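Local coordinates for protein N5-Carboxyaminoimidazole ribonucleotide synthetase (Staphylococcus aureus subsp. aureus, PDB 3ORQ) that catalyses the ATP-dependent conversion of 5-aminoimidazole ribonucleotide and bicarbonate to N5-carboxyaminoimidazole ribonucleotide, at residues A[67-72]-A[92-96]; A[224-230]-A[362-366]; A[147-153]-A[182-188]; A[251-255]-A[290-294]. One frame throughout, in Å; residues are numbered along the deposited sequence.

Overall arrangement
The four contacts sample the main parts of an ATP-grasp ligase. Interaction 1 packs two helices of the preATP-grasp domain, away from the annotated sites. Interaction 3 pairs two strands of the small antiparallel sheet that covers ADP, and it alone of the four touches the nucleotide. Interactions 2 and 4 both reach the large eight-stranded antiparallel sheet, with their centres about 22 Å apart; the side chain of T255 in interaction 4 lies about 9 Å from the bound magnesium ion, and that of K224 in interaction 2 about 12 Å from ADP. Interactions 1 and 2 lie on opposite sides of the chain's centre, about 42 Å between centres, and interactions 3 and 4 likewise, about 29 Å between centres.

Interaction 1 of 4, residues A[67-72]-A[92-96]; sequences LNQLGQ and LCEKY
G71 and Y96 bring the two backbones closest, their CA atoms 6.0 Å apart, where helix 64-73 meets the chain near the C-terminal end of helix 86-95. Both helices belong to the preATP-grasp domain, whose parallel four-stranded sheet is of the Rossmann type, and L67 of the first helix also reaches that sheet through I18 and L41. The absence of a side chain at G71 lets the Y96 ring lie directly against the helix backbone: G71 CA sits over the middle of one ring face, 3.6 Å from the centroid and 10° off the normal, a CH-pi contact. K95 CG rests on the opposite face, nearer the rim, so the ring is held between its own neighbour and the helix. With CG anti to the carbonyl carbon (chi1 -51°), Y96 extends its hydroxyl past G71 to N68, whose amide plane is turned 65° from the ring. Closer to the sheet, L92 points at the first helix and meets L67, CD1 to CB at 3.9 Å, while L92 CD2 comes within 3.8 Å of L67 O. N68 ND2 bonds back to the carbonyl of E64, which helps fix the amide's rotation and leaves OD1 turned to the tyrosine. Two bonds meet at the phenol oxygen: Y96 OH donates to N68 OD1 at 2.7 Å and accepts from K95 NZ at 3.1 Å.

Interaction 2 of 4, residues A[224-230]-A[362-366]; sequences KTIVPAR and VNQTE
E366, in the first turn of helix 362-372, reaches across to the end of strand 221-227; the short segments 362-366 and 224-227 run nearly antiparallel (166°) with axes 10.0 Å apart. Its CB lies 4.2 Å from I226 CD1. With CG anti to the backbone N (chi1 -176°) and the chain extended beyond, CG crosses the end of K224 at about a right angle and CD arrives at the edge of the R230 guanidinium. OE1 accepts two bonds, from K224 NZ at 2.8 Å on its anti lone pair and from R230 NH2 at 2.9 Å, whereas OE2 takes R230 NH1. This end-on, two-nitrogen grip comes from above the carboxylate, the two planes being 58° apart. R230 NH1 also donates to N363 OD1 at 2.9 Å, and I226 CD1 lies against one guanidinium face. I226 CG2 is pressed tightly on V362 CG1, 3.2 Å away. E216 and E214 of strand 207-218 pair with K224 and R230 respectively, extending a salt-bridge network that ties the ATP-grasp domain to the C-terminal domain.

Interaction 3 of 4, residues A[147-153]-A[182-188]; sequences PFIVKTR and ECVAEKY. With ADP (adenosine-5'-diphosphate), chain D.
K151 and E186 meet on the ADP-facing side of two antiparallel strands, where the contact is tightest. Backbone bonds join I149 with E186 and K151 with V184 in both directions, the straightest being K151 N to V184 O at 2.8 Å and 170°. Beyond this backbone core, the lysine chain runs extended so that NZ reaches E186 OE1 at 2.7 Å, approaching from above the carboxylate plane, and ADP O1A at 2.9 Å; a longer bond goes to N7 of the adenine. K115 also pairs with OE1, so two cations hold this buried oxygen. E186 OE2 and the K187 carbonyl both accept from ADP N6, reading the amino group of the base. This is the smaller of the two sheets between which the ATP-grasp fold holds its nucleotide, and strands 148-152 and 183-187 are the central pair of its four. Y188, with CG anti to its own N (chi1 -168°), lays one ring face against the C2 edge of the adenine, Y188 CE1 to ADP C2 at 3.5 Å and toward the rim of the ring, while I149 CG2 touches the ring edge. On the other face of the sheet V150 packs on C183 and A185. Toward solvent the hold thins: Y188 N makes only a weak bond to P147 O, and at the far end exposed E182 meets R153 in a salt bridge, OE2 to NH1 at 2.9 Å, the carboxylate and guanidinium planes nearly parallel, 5° apart.

Interaction 4 of 4, residues A[251-255]-A[290-294]; sequences IGTFT and QFDTH
T253, H294 and Q290 bury the most surface where the start of strand 252-261 meets the first turn of helix 290-298. The T253 backbone N-H points almost straight at H294 ND1, 3.0 Å away at 174° and tilted 20° from the imidazole plane. As ND1 is the acceptor, the proton probably sits on NE2, which bonds to T78 OG1. H294 carries its ring toward the strand because CG is anti to the backbone N (chi1 -171°), and the lack of a side chain at G252 leaves room for the ring's ND1-CE1 side. From T253, OG1 donates to the Q290 carbonyl oxygen at 3.0 Å, on a lone pair and in the carbonyl plane, and also bonds with T200 OG1; its methyl CG2 faces the Q290 side chain. Strand 191-201 runs beside T253 and supplies T200, strand 207-218 brings F210 against Q290 and T293, and helix 22-33 of the preATP-grasp domain packs M27 on F291 and H294.

Interaction 1 of 4, residues A[67-72]-A[92-96]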
loop_
_atom_site.group_PDB
_atom_site.type_symbol
_atom_site.label_atom_id
_atom_site.label_comp_id
_atom_site.label_asym_id
_atom_site.label_seq_id
_atom_site.Cartn_x
_atom_site.Cartn_y
_atom_site.Cartn_z
ATOM N N LEU A 67 -11.877 -20.587 16.222
ATOM C CA LEU A 67 -10.427 -20.565 15.995
ATOM C C LEU A 67 -10.008 -21.815 15.191
ATOM O O LEU A 67 -9.170 -21.720 14.290
ATOM C CB LEU A 67 -9.629 -20.418 17.296
ATOM C CG LEU A 67 -9.765 -19.105 18.088
ATOM C CD1 LEU A 67 -9.260 -19.288 19.532
ATOM C CD2 LEU A 67 -9.044 -17.921 17.404
ATOM N N ASN A 68 -10.639 -22.965 15.471
ATOM C CA ASN A 68 -10.379 -24.139 14.668
ATOM C C ASN A 68 -10.820 -24.065 13.200
ATOM O O ASN A 68 -10.099 -24.527 12.310
ATOM C CB ASN A 68 -10.881 -25.392 15.342
ATOM C CG ASN A 68 -9.811 -26.027 16.183
ATOM O OD1 ASN A 68 -9.017 -26.841 15.675
ATOM N ND2 ASN A 68 -9.743 -25.640 17.477
ATOM N N GLN A 69 -12.002 -23.495 12.964
ATOM C CA GLN A 69 -12.428 -23.178 11.616
ATOM C C GLN A 69 -11.422 -22.263 10.907
ATOM O O GLN A 69 -11.113 -22.463 9.738
ATOM C CB GLN A 69 -13.836 -22.577 11.614
ATOM C CG GLN A 69 -14.940 -23.653 11.690
ATOM C CD GLN A 69 -14.847 -24.679 10.527
ATOM O OE1 GLN A 69 -14.359 -25.802 10.702
ATOM N NE2 GLN A 69 -15.304 -24.273 9.342
ATOM N N LEU A 70 -10.886 -21.286 11.623
ATOM C CA LEU A 70 -9.846 -20.454 11.063
ATOM C C LEU A 70 -8.642 -21.298 10.624
ATOM O O LEU A 70 -8.147 -21.157 9.499
ATOM C CB LEU A 70 -9.416 -19.371 12.036
ATOM C CG LEU A 70 -8.336 -18.443 11.478
ATOM C CD1 LEU A 70 -8.894 -17.602 10.327
ATOM C CD2 LEU A 70 -7.869 -17.553 12.564
ATOM N N GLY A 71 -8.198 -22.206 11.492
ATOM C CA GLY A 71 -7.088 -23.086 11.167
ATOM C C GLY A 71 -7.367 -24.023 10.016
ATOM O O GLY A 71 -6.462 -24.316 9.243
ATOM N N GLN A 72 -8.604 -24.518 9.903
ATOM C CA GLN A 72 -8.980 -25.386 8.797
ATOM C C GLN A 72 -8.887 -24.660 7.440
ATOM O O GLN A 72 -8.673 -25.297 6.412
ATOM C CB GLN A 72 -10.402 -25.938 8.976
ATOM C CG GLN A 72 -10.513 -27.131 9.943
ATOM C CD GLN A 72 -9.868 -28.407 9.382
ATOM O OE1 GLN A 72 -10.255 -28.887 8.307
ATOM N NE2 GLN A 72 -8.884 -28.959 10.108
ATOM N N LEU A 92 -3.755 -24.483 19.235
ATOM C CA LEU A 92 -3.774 -24.179 17.808
ATOM C C LEU A 92 -2.406 -24.373 17.139
ATOM O O LEU A 92 -2.350 -24.869 16.029
ATOM C CB LEU A 92 -4.230 -22.747 17.581
ATOM C CG LEU A 92 -5.709 -22.390 17.537
ATOM C CD1 LEU A 92 -5.807 -20.898 17.206
ATOM C CD2 LEU A 92 -6.531 -23.231 16.516
ATOM N N CYS A 93 -1.321 -23.995 17.827
ATOM C CA CYS A 93 0.034 -24.164 17.315
ATOM C C CYS A 93 0.295 -25.612 17.112
ATOM O O CYS A 93 1.044 -25.981 16.212
ATOM C CB CYS A 93 1.087 -23.686 18.316
ATOM S SG CYS A 93 1.115 -21.968 18.473
ATOM N N GLU A 94 -0.323 -26.424 17.967
ATOM C CA GLU A 94 -0.064 -27.862 17.944
ATOM C C GLU A 94 -0.774 -28.523 16.764
ATOM O O GLU A 94 -0.308 -29.536 16.281
ATOM C CB GLU A 94 -0.421 -28.540 19.293
ATOM C CG GLU A 94 0.456 -28.076 20.490
ATOM C CD GLU A 94 -0.111 -28.452 21.900
ATOM O OE1 GLU A 94 -1.290 -28.871 22.032
ATOM O OE2 GLU A 94 0.636 -28.325 22.886
ATOM N N LYS A 95 -1.875 -27.949 16.294
ATOM C CA LYS A 95 -2.621 -28.558 15.211
ATOM C C LYS A 95 -2.397 -27.877 13.856
ATOM O O LYS A 95 -2.491 -28.520 12.820
ATOM C CB LYS A 95 -4.112 -28.556 15.542
ATOM C CG LYS A 95 -4.947 -29.433 14.630
ATOM C CD LYS A 95 -6.421 -29.496 15.083
ATOM C CE LYS A 95 -7.215 -30.515 14.240
ATOM N NZ LYS A 95 -8.645 -30.115 14.018
ATOM N N TYR A 96 -2.099 -26.580 13.858
ATOM C CA TYR A 96 -1.926 -25.833 12.616
ATOM C C TYR A 96 -0.594 -25.121 12.545
ATOM O O TYR A 96 0.168 -25.173 13.464
ATOM C CB TYR A 96 -3.054 -24.815 12.465
ATOM C CG TYR A 96 -4.418 -25.424 12.645
ATOM C CD1 TYR A 96 -5.038 -26.117 11.585
ATOM C CD2 TYR A 96 -5.093 -25.331 13.882
ATOM C CE1 TYR A 96 -6.295 -26.723 11.756
ATOM C CE2 TYR A 96 -6.342 -25.912 14.059
ATOM C CZ TYR A 96 -6.938 -26.621 12.998
ATOM O OH TYR A 96 -8.182 -27.201 13.170
#

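Interaction 2 of 4, residues A[224-230]-A[362-366]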
loop_
_atom_site.group_PDB
_atom_site.type_symbol
_atom_site.label_atom_id
_atom_site.label_comp_id
_atom_site.label_asym_id
_atom_site.label_seq_id
_atom_site.Cartn_x
_atom_site.Cartn_y
_atom_site.Cartn_z
ATOM N N LYS A 224 3.044 11.169 18.582
ATOM C CA LYS A 224 3.955 11.580 17.517
ATOM C C LYS A 224 5.140 10.643 17.456
ATOM O O LYS A 224 5.716 10.337 18.472
ATOM C CB LYS A 224 4.463 13.011 17.742
ATOM C CG LYS A 224 5.508 13.476 16.717
ATOM C CD LYS A 224 5.695 14.963 16.759
ATOM C CE LYS A 224 5.843 15.443 18.241
ATOM N NZ LYS A 224 7.186 15.086 18.855
ATOM N N THR A 225 5.483 10.184 16.256
ATOM C CA THR A 225 6.701 9.382 16.015
ATOM C C THR A 225 7.525 10.088 14.981
ATOM O O THR A 225 6.999 10.479 13.927
ATOM C CB THR A 225 6.341 7.967 15.514
ATOM O OG1 THR A 225 5.585 7.302 16.549
ATOM C CG2 THR A 225 7.601 7.151 15.105
ATOM N N ILE A 226 8.809 10.282 15.290
ATOM C CA ILE A 226 9.746 10.934 14.361
ATOM C C ILE A 226 10.843 9.981 13.980
ATOM O O ILE A 226 11.405 9.311 14.832
ATOM C CB ILE A 226 10.424 12.154 15.007
ATOM C CG1 ILE A 226 9.382 13.248 15.241
ATOM C CG2 ILE A 226 11.634 12.612 14.146
ATOM C CD1 ILE A 226 9.951 14.529 15.788
ATOM N N VAL A 227 11.159 9.921 12.692
ATOM C CA VAL A 227 12.173 9.031 12.221
ATOM C C VAL A 227 12.996 9.814 11.223
ATOM O O VAL A 227 12.428 10.395 10.287
ATOM C CB VAL A 227 11.549 7.777 11.522
ATOM C CG1 VAL A 227 12.622 6.787 11.132
ATOM C CG2 VAL A 227 10.533 7.085 12.450
ATOM N N PRO A 228 14.337 9.784 11.364
ATOM C CA PRO A 228 15.069 8.974 12.334
ATOM C C PRO A 228 15.071 9.612 13.708
ATOM O O PRO A 228 15.071 10.860 13.809
ATOM C CB PRO A 228 16.505 8.951 11.761
ATOM C CG PRO A 228 16.652 10.219 11.009
ATOM C CD PRO A 228 15.250 10.560 10.494
ATOM N N ALA A 229 15.057 8.779 14.754
ATOM C CA ALA A 229 15.120 9.280 16.140
ATOM C C ALA A 229 16.323 10.253 16.307
ATOM O O ALA A 229 17.454 9.948 15.911
ATOM C CB ALA A 229 15.216 8.128 17.112
ATOM N N ARG A 230 16.055 11.440 16.843
ATOM C CA ARG A 230 17.092 12.465 17.034
ATOM C C ARG A 230 18.100 12.188 18.183
ATOM O O ARG A 230 18.877 13.053 18.554
ATOM C CB ARG A 230 16.457 13.854 17.209
ATOM C CG ARG A 230 15.721 14.345 15.966
ATOM C CD ARG A 230 14.776 15.486 16.281
ATOM N NE ARG A 230 13.783 15.183 17.316
ATOM C CZ ARG A 230 12.678 15.899 17.507
ATOM N NH1 ARG A 230 12.434 16.929 16.719
ATOM N NH2 ARG A 230 11.812 15.595 18.475
ATOM N N VAL A 362 12.671 17.667 9.704
ATOM C CA VAL A 362 11.883 17.076 10.780
ATOM C C VAL A 362 11.583 18.081 11.890
ATOM O O VAL A 362 10.457 18.171 12.371
ATOM C CB VAL A 362 12.613 15.836 11.345
ATOM C CG1 VAL A 362 11.961 15.391 12.567
ATOM C CG2 VAL A 362 12.646 14.653 10.276
ATOM N N ASN A 363 12.590 18.839 12.310
ATOM C CA ASN A 363 12.397 19.761 13.434
ATOM C C ASN A 363 11.342 20.822 13.143
ATOM O O ASN A 363 10.514 21.112 13.990
ATOM C CB ASN A 363 13.721 20.348 13.912
ATOM C CG ASN A 363 14.610 19.292 14.577
ATOM O OD1 ASN A 363 14.202 18.147 14.754
ATOM N ND2 ASN A 363 15.819 19.662 14.918
ATOM N N GLN A 364 11.335 21.324 11.914
ATOM C CA GLN A 364 10.320 22.250 11.470
ATOM C C GLN A 364 8.948 21.584 11.379
ATOM O O GLN A 364 7.977 22.072 11.977
ATOM C CB GLN A 364 10.685 22.837 10.122
ATOM C CG GLN A 364 9.658 23.846 9.635
ATOM C CD GLN A 364 9.496 25.017 10.601
ATOM O OE1 GLN A 364 10.376 25.866 10.711
ATOM N NE2 GLN A 364 8.377 25.059 11.306
ATOM N N THR A 365 8.863 20.470 10.638
ATOM C CA THR A 365 7.622 19.714 10.569
ATOM C C THR A 365 7.065 19.443 11.967
ATOM O O THR A 365 5.859 19.555 12.184
ATOM C CB THR A 365 7.796 18.370 9.862
ATOM O OG1 THR A 365 8.179 18.594 8.497
ATOM C CG2 THR A 365 6.484 17.572 9.940
ATOM N N GLU A 366 7.941 19.094 12.910
ATOM C CA GLU A 366 7.512 18.860 14.285
ATOM C C GLU A 366 6.789 20.091 14.848
ATOM O O GLU A 366 5.721 19.954 15.465
ATOM C CB GLU A 366 8.686 18.485 15.199
ATOM C CG GLU A 366 8.211 18.159 16.612
ATOM C CD GLU A 366 9.336 17.879 17.571
ATOM O OE1 GLU A 366 9.236 16.875 18.302
ATOM O OE2 GLU A 366 10.305 18.662 17.617
#

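Interaction 3 of 4, residues A[147-153]-A[182-188]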
loop_
_atom_site.group_PDB
_atom_site.type_symbol
_atom_site.label_atom_id
_atom_site.label_comp_id
_atom_site.label_asym_id
_atom_site.label_seq_id
_atom_site.Cartn_x
_atom_site.Cartn_y
_atom_site.Cartn_z
ATOM N N PRO A 147 9.277 8.879 43.406
ATOM C CA PRO A 147 7.989 8.466 42.835
ATOM C C PRO A 147 8.019 7.038 42.302
ATOM O O PRO A 147 9.096 6.470 42.128
ATOM C CB PRO A 147 7.774 9.455 41.677
ATOM C CG PRO A 147 9.038 10.312 41.600
ATOM C CD PRO A 147 10.077 9.642 42.432
ATOM N N PHE A 148 6.831 6.468 42.090
ATOM C CA PHE A 148 6.655 5.157 41.449
ATOM C C PHE A 148 5.239 5.007 40.873
ATOM O O PHE A 148 4.318 5.751 41.228
ATOM C CB PHE A 148 6.988 3.993 42.400
ATOM C CG PHE A 148 5.958 3.754 43.472
ATOM C CD1 PHE A 148 5.957 4.515 44.646
ATOM C CD2 PHE A 148 5.002 2.748 43.324
ATOM C CE1 PHE A 148 5.008 4.296 45.637
ATOM C CE2 PHE A 148 4.046 2.517 44.317
ATOM C CZ PHE A 148 4.056 3.295 45.478
ATOM N N ILE A 149 5.076 4.043 39.974
ATOM C CA ILE A 149 3.812 3.898 39.266
ATOM C C ILE A 149 3.286 2.471 39.316
ATOM O O ILE A 149 4.031 1.531 39.099
ATOM C CB ILE A 149 3.927 4.436 37.803
ATOM C CG1 ILE A 149 2.634 4.202 37.026
ATOM C CG2 ILE A 149 5.110 3.815 37.109
ATOM C CD1 ILE A 149 2.429 5.216 35.898
ATOM N N VAL A 150 2.000 2.334 39.618
ATOM C CA VAL A 150 1.310 1.033 39.658
ATOM C C VAL A 150 0.522 0.766 38.351
ATOM O O VAL A 150 -0.260 1.609 37.925
ATOM C CB VAL A 150 0.362 0.972 40.865
ATOM C CG1 VAL A 150 -0.202 -0.409 41.023
ATOM C CG2 VAL A 150 1.113 1.371 42.126
ATOM N N LYS A 151 0.772 -0.385 37.712
ATOM C CA LYS A 151 0.074 -0.789 36.478
ATOM C C LYS A 151 -0.650 -2.114 36.677
ATOM O O LYS A 151 -0.106 -3.018 37.317
ATOM C CB LYS A 151 1.038 -0.920 35.281
ATOM C CG LYS A 151 1.961 0.268 35.058
ATOM C CD LYS A 151 3.043 -0.016 34.000
ATOM C CE LYS A 151 3.943 1.187 33.818
ATOM N NZ LYS A 151 5.054 0.921 32.837
ATOM N N THR A 152 -1.864 -2.232 36.129
ATOM C CA THR A 152 -2.526 -3.537 36.054
ATOM C C THR A 152 -1.643 -4.446 35.219
ATOM O O THR A 152 -0.963 -3.994 34.287
ATOM C CB THR A 152 -4.010 -3.492 35.502
ATOM O OG1 THR A 152 -4.039 -3.424 34.073
ATOM C CG2 THR A 152 -4.770 -2.317 36.059
ATOM N N ARG A 153 -1.619 -5.722 35.557
ATOM C CA ARG A 153 -0.739 -6.607 34.836
ATOM C C ARG A 153 -1.386 -7.317 33.647
ATOM O O ARG A 153 -0.678 -7.954 32.845
ATOM C CB ARG A 153 -0.005 -7.569 35.774
ATOM C CG ARG A 153 -0.854 -8.427 36.615
ATOM C CD ARG A 153 -0.002 -9.067 37.701
ATOM N NE ARG A 153 0.616 -10.297 37.212
ATOM C CZ ARG A 153 0.776 -11.392 37.947
ATOM N NH1 ARG A 153 0.362 -11.399 39.209
ATOM N NH2 ARG A 153 1.339 -12.479 37.417
ATOM N N GLU A 182 -4.688 -7.566 40.138
ATOM C CA GLU A 182 -3.292 -7.810 40.483
ATOM C C GLU A 182 -2.430 -6.838 39.690
ATOM O O GLU A 182 -2.626 -6.663 38.479
ATOM C CB GLU A 182 -2.884 -9.254 40.162
ATOM C CG GLU A 182 -3.611 -10.336 40.966
ATOM C CD GLU A 182 -3.001 -11.740 40.794
ATOM O OE1 GLU A 182 -3.105 -12.549 41.751
ATOM O OE2 GLU A 182 -2.430 -12.036 39.714
ATOM N N CYS A 183 -1.479 -6.206 40.363
ATOM C CA CYS A 183 -0.700 -5.148 39.735
ATOM C C CYS A 183 0.811 -5.324 39.816
ATOM O O CYS A 183 1.311 -6.244 40.471
ATOM C CB CYS A 183 -1.085 -3.808 40.338
ATOM S SG CYS A 183 -2.661 -3.207 39.770
ATOM N N VAL A 184 1.528 -4.441 39.121
ATOM C CA VAL A 184 2.975 -4.323 39.271
ATOM C C VAL A 184 3.317 -2.876 39.576
ATOM O O VAL A 184 2.671 -1.966 39.057
ATOM C CB VAL A 184 3.762 -4.680 38.008
ATOM C CG1 VAL A 184 5.212 -4.922 38.386
ATOM C CG2 VAL A 184 3.206 -5.910 37.305
ATOM N N ALA A 185 4.335 -2.669 40.411
ATOM C CA ALA A 185 4.910 -1.332 40.600
ATOM C C ALA A 185 6.364 -1.243 40.091
ATOM O O ALA A 185 7.096 -2.227 40.088
ATOM C CB ALA A 185 4.786 -0.899 42.048
ATOM N N GLU A 186 6.758 -0.057 39.633
ATOM C CA GLU A 186 8.086 0.172 39.060
ATOM C C GLU A 186 8.461 1.641 39.282
ATOM O O GLU A 186 7.582 2.502 39.380
ATOM C CB GLU A 186 8.102 -0.170 37.553
ATOM C CG GLU A 186 7.044 0.574 36.759
ATOM C CD GLU A 186 7.167 0.428 35.257
ATOM O OE1 GLU A 186 6.438 -0.445 34.712
ATOM O OE2 GLU A 186 7.970 1.192 34.622
ATOM N N LYS A 187 9.754 1.930 39.376
ATOM C CA LYS A 187 10.211 3.313 39.563
ATOM C C LYS A 187 9.653 4.278 38.491
ATOM O O LYS A 187 9.723 4.004 37.264
ATOM C CB LYS A 187 11.748 3.372 39.537
ATOM C CG LYS A 187 12.463 3.038 40.856
ATOM C CD LYS A 187 13.994 3.114 40.679
ATOM C CE LYS A 187 14.769 2.913 42.007
ATOM N NZ LYS A 187 14.760 4.119 42.870
ATOM N N TYR A 188 9.133 5.424 38.943
ATOM C CA TYR A 188 8.804 6.494 37.992
ATOM C C TYR A 188 10.071 7.311 37.694
ATOM O O TYR A 188 10.618 8.000 38.583
ATOM C CB TYR A 188 7.667 7.376 38.485
ATOM C CG TYR A 188 7.115 8.303 37.424
ATOM C CD1 TYR A 188 6.214 7.829 36.452
ATOM C CD2 TYR A 188 7.476 9.661 37.396
ATOM C CE1 TYR A 188 5.694 8.682 35.462
ATOM C CE2 TYR A 188 6.964 10.525 36.417
ATOM C CZ TYR A 188 6.072 10.027 35.454
ATOM O OH TYR A 188 5.553 10.865 34.489
HETATM P PB ADP D . 0.815 1.040 27.804
HETATM O O1B ADP D . 1.207 -0.414 27.755
HETATM O O2B ADP D . 1.199 1.933 26.657
HETATM O O3B ADP D . -0.618 1.209 28.226
HETATM P PA ADP D . 3.191 1.796 29.173
HETATM O O1A ADP D . 3.648 0.940 30.327
HETATM O O2A ADP D . 3.830 1.592 27.823
HETATM O O3A ADP D . 1.581 1.690 29.061
HETATM O "O5'" ADP D . 3.339 3.354 29.534
HETATM C "C5'" ADP D . 2.742 4.362 28.738
HETATM C "C4'" ADP D . 3.515 5.655 28.931
HETATM O "O4'" ADP D . 3.523 6.052 30.328
HETATM C "C3'" ADP D . 4.984 5.539 28.516
HETATM O "O3'" ADP D . 5.221 5.795 27.127
HETATM C "C2'" ADP D . 5.647 6.592 29.391
HETATM O "O2'" ADP D . 5.664 7.846 28.733
HETATM C "C1'" ADP D . 4.788 6.652 30.649
HETATM N N9 ADP D . 5.491 5.775 31.612
HETATM C C8 ADP D . 5.217 4.469 31.818
HETATM N N7 ADP D . 6.057 3.919 32.729
HETATM C C5 ADP D . 6.880 4.924 33.125
HETATM C C6 ADP D . 8.001 5.038 34.093
HETATM N N6 ADP D . 8.387 3.940 34.799
HETATM N N1 ADP D . 8.604 6.245 34.204
HETATM C C2 ADP D . 8.216 7.324 33.482
HETATM N N3 ADP D . 7.204 7.296 32.581
HETATM C C4 ADP D . 6.517 6.138 32.378
#

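Interaction 4 of 4, residues A[251-255]-A[290-294]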
loop_
_atom_site.group_PDB
_atom_site.type_symbol
_atom_site.label_atom_id
_atom_site.label_comp_id
_atom_site.label_asym_id
_atom_site.label_seq_id
_atom_site.Cartn_x
_atom_site.Cartn_y
_atom_site.Cartn_z
ATOM N N ILE A 251 8.723 -14.697 15.649
ATOM C CA ILE A 251 8.678 -14.703 14.185
ATOM C C ILE A 251 7.709 -13.582 13.755
ATOM O O ILE A 251 6.792 -13.233 14.498
ATOM C CB ILE A 251 8.203 -16.051 13.618
ATOM C CG1 ILE A 251 9.297 -17.128 13.802
ATOM C CG2 ILE A 251 7.857 -15.903 12.131
ATOM C CD1 ILE A 251 10.635 -16.763 13.169
ATOM N N GLY A 252 7.966 -12.994 12.583
ATOM C CA GLY A 252 7.244 -11.825 12.092
ATOM C C GLY A 252 7.730 -10.538 12.782
ATOM O O GLY A 252 8.804 -10.486 13.377
ATOM N N THR A 253 6.917 -9.497 12.740
ATOM C CA THR A 253 7.325 -8.219 13.302
ATOM C C THR A 253 6.998 -8.131 14.788
ATOM O O THR A 253 5.907 -8.539 15.220
ATOM C CB THR A 253 6.662 -7.082 12.490
ATOM O OG1 THR A 253 7.270 -7.097 11.189
ATOM C CG2 THR A 253 6.854 -5.689 13.142
ATOM N N PHE A 254 7.940 -7.613 15.571
ATOM C CA PHE A 254 7.651 -7.247 16.978
ATOM C C PHE A 254 8.332 -5.920 17.253
ATOM O O PHE A 254 9.165 -5.474 16.466
ATOM C CB PHE A 254 8.106 -8.345 17.952
ATOM C CG PHE A 254 9.577 -8.617 17.917
ATOM C CD1 PHE A 254 10.137 -9.378 16.897
ATOM C CD2 PHE A 254 10.400 -8.103 18.887
ATOM C CE1 PHE A 254 11.521 -9.621 16.839
ATOM C CE2 PHE A 254 11.803 -8.341 18.845
ATOM C CZ PHE A 254 12.352 -9.102 17.814
ATOM N N THR A 255 7.940 -5.255 18.325
ATOM C CA THR A 255 8.489 -3.938 18.623
ATOM C C THR A 255 8.884 -3.832 20.106
ATOM O O THR A 255 8.128 -4.201 20.983
ATOM C CB THR A 255 7.462 -2.819 18.303
ATOM O OG1 THR A 255 7.045 -2.928 16.945
ATOM C CG2 THR A 255 8.062 -1.412 18.550
ATOM N N GLN A 290 6.475 -2.374 7.903
ATOM C CA GLN A 290 6.519 -3.388 8.946
ATOM C C GLN A 290 5.503 -4.480 8.686
ATOM O O GLN A 290 5.639 -5.597 9.197
ATOM C CB GLN A 290 6.335 -2.750 10.332
ATOM C CG GLN A 290 5.084 -1.938 10.518
ATOM C CD GLN A 290 4.770 -1.638 11.971
ATOM O OE1 GLN A 290 3.941 -0.773 12.262
ATOM N NE2 GLN A 290 5.388 -2.368 12.883
ATOM N N PHE A 291 4.493 -4.158 7.880
ATOM C CA PHE A 291 3.495 -5.178 7.465
ATOM C C PHE A 291 4.010 -6.048 6.313
ATOM O O PHE A 291 3.757 -7.269 6.315
ATOM C CB PHE A 291 2.136 -4.511 7.107
ATOM C CG PHE A 291 1.618 -3.654 8.207
ATOM C CD1 PHE A 291 1.058 -4.243 9.346
ATOM C CD2 PHE A 291 1.843 -2.258 8.194
ATOM C CE1 PHE A 291 0.623 -3.456 10.416
ATOM C CE2 PHE A 291 1.410 -1.454 9.260
ATOM C CZ PHE A 291 0.787 -2.051 10.364
ATOM N N ASP A 292 4.733 -5.448 5.345
ATOM C CA ASP A 292 5.304 -6.246 4.273
ATOM C C ASP A 292 6.226 -7.295 4.887
ATOM O O ASP A 292 6.084 -8.477 4.603
ATOM C CB ASP A 292 6.124 -5.393 3.296
ATOM C CG ASP A 292 5.294 -4.317 2.596
ATOM O OD1 ASP A 292 4.062 -4.514 2.340
ATOM O OD2 ASP A 292 5.898 -3.237 2.338
ATOM N N THR A 293 7.175 -6.870 5.708
ATOM C CA THR A 293 8.097 -7.835 6.300
ATOM C C THR A 293 7.338 -8.835 7.231
ATOM O O THR A 293 7.717 -9.965 7.368
ATOM C CB THR A 293 9.238 -7.149 7.052
ATOM O OG1 THR A 293 8.688 -6.272 8.038
ATOM C CG2 THR A 293 10.092 -6.329 6.104
ATOM N N HIS A 294 6.238 -8.425 7.832
ATOM C CA HIS A 294 5.513 -9.361 8.668
ATOM C C HIS A 294 5.024 -10.535 7.835
ATOM O O HIS A 294 5.173 -11.703 8.235
ATOM C CB HIS A 294 4.319 -8.687 9.354
ATOM C CG HIS A 294 3.663 -9.555 10.389
ATOM N ND1 HIS A 294 4.174 -9.709 11.659
ATOM C CD2 HIS A 294 2.547 -10.320 10.346
ATOM C CE1 HIS A 294 3.393 -10.502 12.364
ATOM N NE2 HIS A 294 2.410 -10.910 11.589
#